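Particle-associated lyase (Acinetobacter bacteriophage AP22, PDB 4Y9V) serves as the phage tailspike that binds and probably depolymerises the capsular polysaccharide of Acinetobacter baumannii, acting as a lyase. Local coordinates at residues N41-K53 with D72-Y84. Residues are numbered along the deposited sequence; the frame is centred on the assembly and turned at random.
Sequences NDLTAHLDTYLKK and DGVKKLHVKSREY. With EDO (1,2-ethanediol), chain G; EDO (1,2-ethanediol), chain J; EDO (1,2-ethanediol), chain F; EDO (1,2-ethanediol), chain I.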
ATOM      1  N   ASN A  41       2.297  51.129   0.570  1.00  6.29           N
ATOM      2  CA  ASN A  41       2.734  50.505   1.824  1.00  6.63           C
ATOM      3  C   ASN A  41       1.599  49.715   2.474  1.00  6.46           C
ATOM      4  O   ASN A  41       1.837  48.643   3.027  1.00  7.40           O
ATOM      5  CB  ASN A  41       3.258  51.552   2.796  1.00  6.82           C
ATOM      6  CG  ASN A  41       4.520  52.293   2.356  1.00  6.90           C
ATOM      7  OD1 ASN A  41       5.151  51.951   1.367  1.00  7.63           O
ATOM      8  ND2 ASN A  41       4.869  53.302   3.139  1.00  7.61           N
ATOM      9  N   ASP A  42       0.411  50.261   2.457  1.00  6.61           N
ATOM     10  CA  ASP A  42      -0.752  49.673   3.124  1.00  6.81           C
ATOM     11  C   ASP A  42      -1.140  48.313   2.538  1.00  7.04           C
ATOM     12  O   ASP A  42      -1.869  47.579   3.189  1.00  8.66           O
ATOM     13  CB  ASP A  42      -1.940  50.623   3.020  1.00  7.50           C
ATOM     14  CG  ASP A  42      -1.898  51.898   3.822  1.00  8.08           C
ATOM     15  OD1 ASP A  42      -1.061  52.000   4.749  1.00  8.70           O
ATOM     16  OD2 ASP A  42      -2.689  52.815   3.478  1.00  9.22           O
ATOM     17  N   LEU A  43      -0.678  48.004   1.328  1.00  6.51           N
ATOM     18  CA  LEU A  43      -0.983  46.710   0.706  1.00  6.76           C
ATOM     19  C   LEU A  43      -0.296  45.552   1.412  1.00  7.27           C
ATOM     20  O   LEU A  43      -0.711  44.403   1.169  1.00  8.81           O
ATOM     21  CB  LEU A  43      -0.650  46.744  -0.775  1.00  7.01           C
ATOM     22  CG  LEU A  43      -1.525  47.708  -1.597  1.00  7.99           C
ATOM     23  CD1 LEU A  43      -0.889  47.955  -2.935  1.00  9.83           C
ATOM     24  CD2 LEU A  43      -2.935  47.203  -1.711  1.00 10.54           C
ATOM     25  N   THR A  44       0.709  45.793   2.224  1.00  7.08           N
ATOM     26  CA  THR A  44       1.419  44.754   2.928  1.00  7.30           C
ATOM     27  C   THR A  44       1.485  45.100   4.423  1.00  8.17           C
ATOM     28  O   THR A  44       1.973  46.178   4.761  1.00 13.06           O
ATOM     29  CB  THR A  44       2.840  44.598   2.418  1.00  8.76           C
ATOM     30  OG1 THR A  44       2.775  44.502   0.981  1.00  9.69           O
ATOM     31  CG2 THR A  44       3.553  43.403   2.978  1.00 10.59           C
ATOM     32  N   ALA A  45       1.067  44.179   5.277  1.00  6.82           N
ATOM     33  CA  ALA A  45       1.120  44.384   6.711  1.00  7.04           C
ATOM     34  C   ALA A  45       2.372  43.689   7.289  1.00  6.28           C
ATOM     35  O   ALA A  45       2.639  42.535   7.007  1.00  6.61           O
ATOM     36  CB  ALA A  45      -0.098  43.860   7.409  1.00  7.73           C
ATOM     37  N   HIS A  46       3.096  44.433   8.093  1.00  7.32           N
ATOM     38  CA  HIS A  46       4.281  43.971   8.802  1.00  6.73           C
ATOM     39  C   HIS A  46       4.136  44.188  10.284  1.00  7.09           C
ATOM     40  O   HIS A  46       3.714  45.237  10.727  1.00  9.88           O
ATOM     41  CB  HIS A  46       5.506  44.761   8.327  1.00  8.92           C
ATOM     42  CG  HIS A  46       5.907  44.535   6.907  1.00  9.37           C
ATOM     43  ND1 HIS A  46       6.668  43.440   6.570  1.00  9.83           N
ATOM     44  CD2 HIS A  46       5.667  45.217   5.771  1.00 11.05           C
ATOM     45  CE1 HIS A  46       6.875  43.470   5.250  1.00 10.55           C
ATOM     46  NE2 HIS A  46       6.282  44.556   4.745  1.00 11.80           N
ATOM     47  N   LEU A  47       4.622  43.224  11.078  1.00  6.02           N
ATOM     48  CA  LEU A  47       4.578  43.382  12.522  1.00  5.81           C
ATOM     49  C   LEU A  47       5.338  44.634  12.960  1.00  5.52           C
ATOM     50  O   LEU A  47       4.928  45.326  13.880  1.00  6.14           O
ATOM     51  CB  LEU A  47       5.115  42.127  13.216  1.00  6.29           C
ATOM     52  CG  LEU A  47       5.042  42.146  14.728  1.00  6.79           C
ATOM     53  CD1 LEU A  47       3.596  42.160  15.211  1.00  9.86           C
ATOM     54  CD2 LEU A  47       5.785  40.973  15.308  1.00  8.82           C
ATOM     55  N   ASP A  48       6.468  44.933  12.297  1.00  5.70           N
ATOM     56  CA  ASP A  48       7.309  46.037  12.763  1.00  6.19           C
ATOM     57  C   ASP A  48       6.568  47.380  12.728  1.00  6.01           C
ATOM     58  O   ASP A  48       6.832  48.225  13.594  1.00  6.81           O
ATOM     59  CB  ASP A  48       8.583  46.141  11.933  1.00  7.12           C
ATOM     60  CG  ASP A  48       9.709  45.239  12.441  1.00  7.14           C
ATOM     61  OD1 ASP A  48       9.451  44.050  12.670  1.00  9.37           O
ATOM     62  OD2 ASP A  48      10.842  45.733  12.534  1.00  9.24           O
ATOM     63  N   THR A  49       5.696  47.624  11.754  1.00  6.29           N
ATOM     64  CA  THR A  49       4.971  48.883  11.745  1.00  6.67           C
ATOM     65  C   THR A  49       4.039  48.983  12.931  1.00  6.35           C
ATOM     66  O   THR A  49       3.873  50.058  13.549  1.00  6.95           O
ATOM     67  CB  THR A  49       4.210  49.093  10.414  1.00  7.64           C
ATOM     68  OG1 THR A  49       3.278  48.070  10.263  1.00 11.89           O
ATOM     69  CG2 THR A  49       5.153  49.261   9.255  1.00  9.08           C
ATOM     70  N   TYR A  50       3.365  47.888  13.309  1.00  6.17           N
ATOM     71  CA  TYR A  50       2.545  47.816  14.464  0.75  6.49           C
ATOM     72  C   TYR A  50       3.324  48.033  15.761  1.00  6.06           C
ATOM     73  O   TYR A  50       2.872  48.743  16.679  1.00  7.12           O
ATOM     74  CB  TYR A  50       1.767  46.465  14.567  0.75  6.86           C
ATOM     75  CG  TYR A  50       0.421  46.513  13.872  0.75  5.99           C
ATOM     76  CD1 TYR A  50       0.282  46.288  12.515  0.75  6.43           C
ATOM     77  CD2 TYR A  50      -0.713  46.761  14.607  0.75  6.50           C
ATOM     78  CE1 TYR A  50      -0.987  46.340  11.925  0.75  6.59           C
ATOM     79  CE2 TYR A  50      -1.977  46.811  14.032  0.75  6.50           C
ATOM     80  CZ  TYR A  50      -2.099  46.603  12.695  0.75  6.46           C
ATOM     81  OH  TYR A  50      -3.335  46.651  12.066  0.75  7.87           O
ATOM     82  N   LEU A  51       4.492  47.408  15.872  1.00  6.00           N
ATOM     83  CA  LEU A  51       5.315  47.609  17.054  1.00  6.09           C
ATOM     84  C   LEU A  51       5.650  49.075  17.236  1.00  6.21           C
ATOM     85  O   LEU A  51       5.563  49.640  18.340  1.00  7.09           O
ATOM     86  CB  LEU A  51       6.598  46.753  16.965  1.00  6.27           C
ATOM     87  CG  LEU A  51       6.354  45.233  17.054  1.00  6.35           C
ATOM     88  CD1 LEU A  51       7.606  44.494  16.674  1.00  7.87           C
ATOM     89  CD2 LEU A  51       5.944  44.800  18.412  1.00  8.64           C
ATOM     90  N   LYS A  52       6.059  49.752  16.162  1.00  5.98           N
ATOM     91  CA  LYS A  52       6.361  51.172  16.252  0.57  6.48           C
ATOM     92  C   LYS A  52       5.129  51.952  16.649  1.00  6.37           C
ATOM     93  O   LYS A  52       5.159  52.788  17.585  1.00  7.22           O
ATOM     94  CB  LYS A  52       6.892  51.741  14.940  0.57  6.96           C
ATOM     95  CG  LYS A  52       7.207  53.253  15.025  0.57  8.00           C
ATOM     96  CD  LYS A  52       8.546  53.506  15.674  0.57  8.37           C
ATOM     97  CE  LYS A  52       8.804  54.968  15.879  0.57 11.66           C
ATOM     98  NZ  LYS A  52       7.847  55.610  16.831  0.57 12.01           N
ATOM     99  N   LYS A  53       4.021  51.746  15.973  1.00  6.30           N
ATOM    100  CA  LYS A  53       2.858  52.611  16.169  1.00  6.73           C
ATOM    101  C   LYS A  53       2.288  52.426  17.564  1.00  6.77           C
ATOM    102  O   LYS A  53       1.801  53.393  18.175  1.00  7.95           O
ATOM    103  CB  LYS A  53       1.820  52.371  15.066  1.00  7.42           C
ATOM    104  CG  LYS A  53       0.722  53.382  15.036  1.00  8.14           C
ATOM    105  CD  LYS A  53       1.201  54.815  14.941  1.00  8.34           C
ATOM    106  CE  LYS A  53       0.091  55.771  14.510  1.00  8.80           C
ATOM    107  NZ  LYS A  53       0.531  57.201  14.718  1.00 10.03           N
ATOM    108  N   ASP A  72      -7.905  44.409  14.023  1.00  8.29           N
ATOM    109  CA  ASP A  72      -7.979  45.333  12.946  1.00  9.34           C
ATOM    110  C   ASP A  72      -8.445  44.564  11.657  1.00  9.22           C
ATOM    111  O   ASP A  72      -8.632  45.331  10.700  1.00 11.98           O
ATOM    112  CB  ASP A  72      -6.659  46.079  12.713  1.00  9.00           C
ATOM    113  CG  ASP A  72      -6.319  47.101  13.788  1.00  8.20           C
ATOM    114  OD1 ASP A  72      -7.186  47.453  14.635  1.00  8.34           O
ATOM    115  OD2 ASP A  72      -5.155  47.590  13.769  1.00  9.81           O
ATOM    116  N   GLY A  73      -8.564  43.298  11.691  1.00 10.19           N
ATOM    117  CA  GLY A  73      -8.975  42.596  10.474  1.00 11.80           C
ATOM    118  C   GLY A  73      -7.881  42.448   9.442  1.00  8.99           C
ATOM    119  O   GLY A  73      -8.163  42.237   8.246  1.00  9.69           O
ATOM    120  N   VAL A  74      -6.593  42.577   9.831  1.00  9.52           N
ATOM    121  CA  VAL A  74      -5.460  42.346   8.911  1.00  8.09           C
ATOM    122  C   VAL A  74      -5.581  40.921   8.490  1.00  7.71           C
ATOM    123  O   VAL A  74      -5.707  40.036   9.357  1.00 10.99           O
ATOM    124  CB  VAL A  74      -4.147  42.642   9.615  1.00  8.23           C
ATOM    125  CG1 VAL A  74      -2.951  42.074   8.827  1.00  8.01           C
ATOM    126  CG2 VAL A  74      -3.994  44.147   9.816  1.00 11.57           C
ATOM    127  N   LYS A  75      -5.508  40.642   7.199  0.51  7.51           N
ATOM    128  CA  LYS A  75      -5.651  39.267   6.702  0.51  9.21           C
ATOM    129  C   LYS A  75      -4.366  38.584   6.321  0.51 10.08           C
ATOM    130  O   LYS A  75      -4.411  37.362   5.973  0.51  9.43           O
ATOM    131  CB  LYS A  75      -6.595  39.270   5.502  0.51  7.62           C
ATOM    132  CG  LYS A  75      -8.030  39.660   5.839  0.51  6.96           C
ATOM    133  CD  LYS A  75      -8.946  40.115   4.787  0.51  9.49           C
ATOM    134  CE  LYS A  75     -10.343  40.330   5.405  0.51 11.81           C
ATOM    135  NZ  LYS A  75     -10.382  41.466   6.398  0.51 10.75           N
ATOM    136  N   LYS A  76      -3.248  39.292   6.397  0.62  7.43           N
ATOM    137  CA  LYS A  76      -1.975  38.633   6.098  0.62  6.39           C
ATOM    138  C   LYS A  76      -0.917  39.473   6.778  0.62  5.35           C
ATOM    139  O   LYS A  76      -0.751  40.662   6.462  0.62  7.16           O
ATOM    140  CB  LYS A  76      -1.809  38.557   4.587  0.62  6.74           C
ATOM    141  CG  LYS A  76      -0.585  37.792   4.140  0.62  6.77           C
ATOM    142  CD  LYS A  76      -0.579  37.665   2.634  0.62  8.37           C
ATOM    143  CE  LYS A  76       0.609  36.960   2.096  0.62  9.17           C
ATOM    144  NZ  LYS A  76       0.501  36.625   0.618  0.62 12.69           N
ATOM    145  N   LEU A  77      -0.183  38.843   7.700  1.00  5.50           N
ATOM    146  CA  LEU A  77       0.820  39.552   8.477  1.00  5.46           C
ATOM    147  C   LEU A  77       2.209  38.969   8.221  1.00  5.36           C
ATOM    148  O   LEU A  77       2.426  37.757   8.427  1.00  5.64           O
ATOM    149  CB  LEU A  77       0.521  39.445   9.972  1.00  5.71           C
ATOM    150  CG  LEU A  77       1.516  40.169  10.904  1.00  6.37           C
ATOM    151  CD1 LEU A  77       1.415  41.669  10.748  1.00  7.00           C
ATOM    152  CD2 LEU A  77       1.324  39.712  12.336  1.00  7.04           C
ATOM    153  N   HIS A  78       3.134  39.817   7.818  1.00  5.24           N
ATOM    154  CA  HIS A  78       4.547  39.451   7.651  1.00  5.47           C
ATOM    155  C   HIS A  78       5.282  39.744   8.950  1.00  5.56           C
ATOM    156  O   HIS A  78       5.091  40.809   9.545  1.00  6.85           O
ATOM    157  CB  HIS A  78       5.160  40.240   6.498  1.00  6.20           C
ATOM    158  CG  HIS A  78       4.583  39.895   5.186  1.00  6.88           C
ATOM    159  ND1 HIS A  78       3.396  40.351   4.702  1.00  8.16           N
ATOM    160  CD2 HIS A  78       5.116  39.039   4.257  1.00  8.30           C
ATOM    161  CE1 HIS A  78       3.218  39.737   3.461  1.00  9.16           C
ATOM    162  NE2 HIS A  78       4.261  38.981   3.212  1.00 11.11           N
ATOM    163  N   VAL A  79       6.122  38.811   9.378  1.00  5.51           N
ATOM    164  CA  VAL A  79       6.859  38.919  10.644  1.00  5.43           C
ATOM    165  C   VAL A  79       8.351  38.730  10.409  1.00  5.56           C
ATOM    166  O   VAL A  79       8.775  37.700   9.858  1.00  6.18           O
ATOM    167  CB  VAL A  79       6.326  37.932  11.687  1.00  5.56           C
ATOM    168  CG1 VAL A  79       7.084  38.066  12.993  1.00  5.87           C
ATOM    169  CG2 VAL A  79       4.831  38.113  11.896  1.00  5.92           C
ATOM    170  N   LYS A  80       9.137  39.698  10.863  1.00  5.88           N
ATOM    171  CA  LYS A  80      10.585  39.648  10.835  1.00  6.08           C
ATOM    172  C   LYS A  80      11.105  38.675  11.845  1.00  6.06           C
ATOM    173  O   LYS A  80      10.607  38.533  12.977  1.00  6.48           O
ATOM    174  CB  LYS A  80      11.113  41.052  11.147  1.00  6.73           C
ATOM    175  CG  LYS A  80      12.615  41.208  11.168  1.00  8.76           C
ATOM    176  CD  LYS A  80      13.089  42.661  11.333  1.00 11.28           C
ATOM    177  CE  LYS A  80      14.563  42.792  11.517  1.00 19.49           C
ATOM    178  NZ  LYS A  80      15.311  42.462  10.263  1.00 27.51           N
ATOM    179  N   SER A  81      12.199  37.996  11.484  1.00  5.93           N
ATOM    180  CA  SER A  81      12.820  36.973  12.322  1.00  5.89           C
ATOM    181  C   SER A  81      13.419  37.574  13.608  1.00  6.10           C
ATOM    182  O   SER A  81      14.453  38.243  13.585  1.00  7.07           O
ATOM    183  CB  SER A  81      13.943  36.330  11.526  1.00  6.65           C
ATOM    184  OG  SER A  81      14.556  35.300  12.240  1.00  7.39           O
ATOM    185  N   ARG A  82      12.755  37.273  14.719  1.00  6.16           N
ATOM    186  CA  ARG A  82      13.173  37.546  16.081  1.00  5.83           C
ATOM    187  C   ARG A  82      12.472  36.501  16.956  1.00  5.60           C
ATOM    188  O   ARG A  82      11.501  35.891  16.518  1.00  6.02           O
ATOM    189  CB  ARG A  82      12.755  38.958  16.621  1.00  6.34           C
ATOM    190  CG  ARG A  82      13.155  40.155  15.798  1.00  6.71           C
ATOM    191  CD  ARG A  82      12.724  41.426  16.526  1.00  6.43           C
ATOM    192  NE  ARG A  82      13.009  42.685  15.871  1.00  6.82           N
ATOM    193  CZ  ARG A  82      12.202  43.295  15.009  1.00  6.62           C
ATOM    194  NH1 ARG A  82      11.051  42.754  14.616  1.00  7.40           N
ATOM    195  NH2 ARG A  82      12.542  44.480  14.536  1.00  7.62           N
ATOM    196  N   GLU A  83      12.915  36.379  18.202  1.00  5.80           N
ATOM    197  CA  GLU A  83      12.148  35.670  19.219  1.00  6.08           C
ATOM    198  C   GLU A  83      11.272  36.694  19.951  1.00  6.02           C
ATOM    199  O   GLU A  83      11.832  37.670  20.508  1.00  6.73           O
ATOM    200  CB  GLU A  83      13.019  34.903  20.179  1.00  6.70           C
ATOM    201  CG  GLU A  83      12.210  34.117  21.183  1.00  7.59           C
ATOM    202  CD  GLU A  83      13.011  33.195  22.051  1.00  9.64           C
ATOM    203  OE1 GLU A  83      13.780  32.389  21.483  1.00 17.94           O
ATOM    204  OE2 GLU A  83      12.856  33.200  23.308  1.00 10.83           O
ATOM    205  N   TYR A  84       9.979  36.484  19.962  1.00  5.38           N
ATOM    206  CA  TYR A  84       9.015  37.403  20.571  1.00  5.59           C
ATOM    207  C   TYR A  84       8.353  36.752  21.766  1.00  5.71           C
ATOM    208  O   TYR A  84       7.811  35.634  21.661  1.00  7.00           O
ATOM    209  CB  TYR A  84       7.927  37.756  19.577  1.00  5.94           C
ATOM    210  CG  TYR A  84       8.401  38.412  18.310  1.00  5.62           C
ATOM    211  CD1 TYR A  84       8.626  39.773  18.245  1.00  5.54           C
ATOM    212  CD2 TYR A  84       8.628  37.675  17.152  1.00  5.85           C
ATOM    213  CE1 TYR A  84       9.048  40.387  17.083  1.00  5.84           C
ATOM    214  CE2 TYR A  84       9.057  38.270  15.990  1.00  5.88           C
ATOM    215  CZ  TYR A  84       9.259  39.623  15.936  1.00  5.54           C
ATOM    216  OH  TYR A  84       9.669  40.265  14.801  1.00  6.37           O
TER
HETATM  217  C1  EDO G 805       9.220  41.668   7.749  1.00 12.41           C
HETATM  218  O1  EDO G 805       8.046  41.964   8.395  0.90  9.46           O
HETATM  219  C2  EDO G 805       9.291  40.218   7.208  1.00 10.91           C
HETATM  220  O2  EDO G 805       8.433  40.011   6.123  0.90 13.09           O
HETATM  221  C1  EDO J 808      -2.644  42.963   4.736  0.54  7.88           C
HETATM  222  O1  EDO J 808      -3.583  41.880   4.730  0.50  7.51           O
HETATM  223  C2  EDO J 808      -3.341  44.287   4.763  0.57  9.73           C
HETATM  224  O2  EDO J 808      -4.055  44.481   5.966  0.55 11.77           O
HETATM  225  C1  EDO F 804      -2.082  50.455  15.430  1.00 13.47           C
HETATM  226  O1  EDO F 804      -2.452  51.551  16.290  1.00 18.97           O
HETATM  227  C2  EDO F 804      -3.241  50.105  14.551  1.00 11.60           C
HETATM  228  O2  EDO F 804      -4.317  49.618  15.305  1.00  9.51           O
HETATM  229  C1  EDO I 807      11.282  49.083  11.911  1.00 15.33           C
HETATM  230  O1  EDO I 807      11.589  47.961  11.156  1.00 13.80           O
HETATM  231  C2  EDO I 807      12.312  49.631  12.870  1.00 20.67           C
HETATM  232  O2  EDO I 807      12.669  48.608  13.845  1.00 19.32           O
HETATM  233  O   HOH W   1       0.605  41.516   4.285  0.57  6.25           O
HETATM  234  O   HOH W   2      -0.103  41.824   4.003  0.43 13.38           O
HETATM  235  O   HOH W   3       7.824  42.531  11.063  0.60  4.94           O
HETATM  236  O   HOH W   4       8.301  41.662  12.769  1.00 27.12           O
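Leu-47, with CG anti to the backbone N (chi1 -177°) and chi2 65°, brings CD2 over one face of the Tyr-84 ring, 4.0 Å from the ring centroid, a CH-pi contact offset toward the rim. Arg-82 CB sits over the opposite face, also toward the rim. With CG beside its backbone N and the chain extended from there to NE, Arg-82 carries its guanidinium to Asp-48. The grip is end-on and two-pronged: NH1 reaches Asp-48 OD1 at 2.8 Å and NH2 reaches Asp-48 OD2 at 2.9 Å, both nearly straight and on the syn sides, but tilted out of the carboxylate plane. Arg-82 NH1 also donates to Tyr-84 OH, which itself donates to Lys-80 O. Leu-47 CD2 also meets Val-79 CG1 at 3.9 Å, and Leu-77 CD1 packs near Leu-47 N. One short parallel bridge joins the backbones: His-78 N gives to Ala-45 O at 2.9 Å, and Leu-47 N to His-78 O at 2.9 Å. A bent bond from His-78 ND1 approaches Ala-45 O from the other face of its carbonyl plane. At the far end, in one of two conformers, Tyr-50 OH donates to the anti lone pair of Asp-72 OD2 (2.7 Å), a link that may be partial. Helix 63-71 packs against Leu-47, Tyr-50 and Val-74, and strand 96-100 continues the parallel sheet beyond 77-79, near the N-terminal end of the elongated beta-helical trimer. An apolar patch thus lies beside a short parallel bridge, with the salt bridge at its edge; the paired bonds probably favour a charged Asp-48 carboxylate, and NH1, shared between Asp-48 OD1 and Tyr-84 OH close to the guanidinium plane, probably limits that group's rotation.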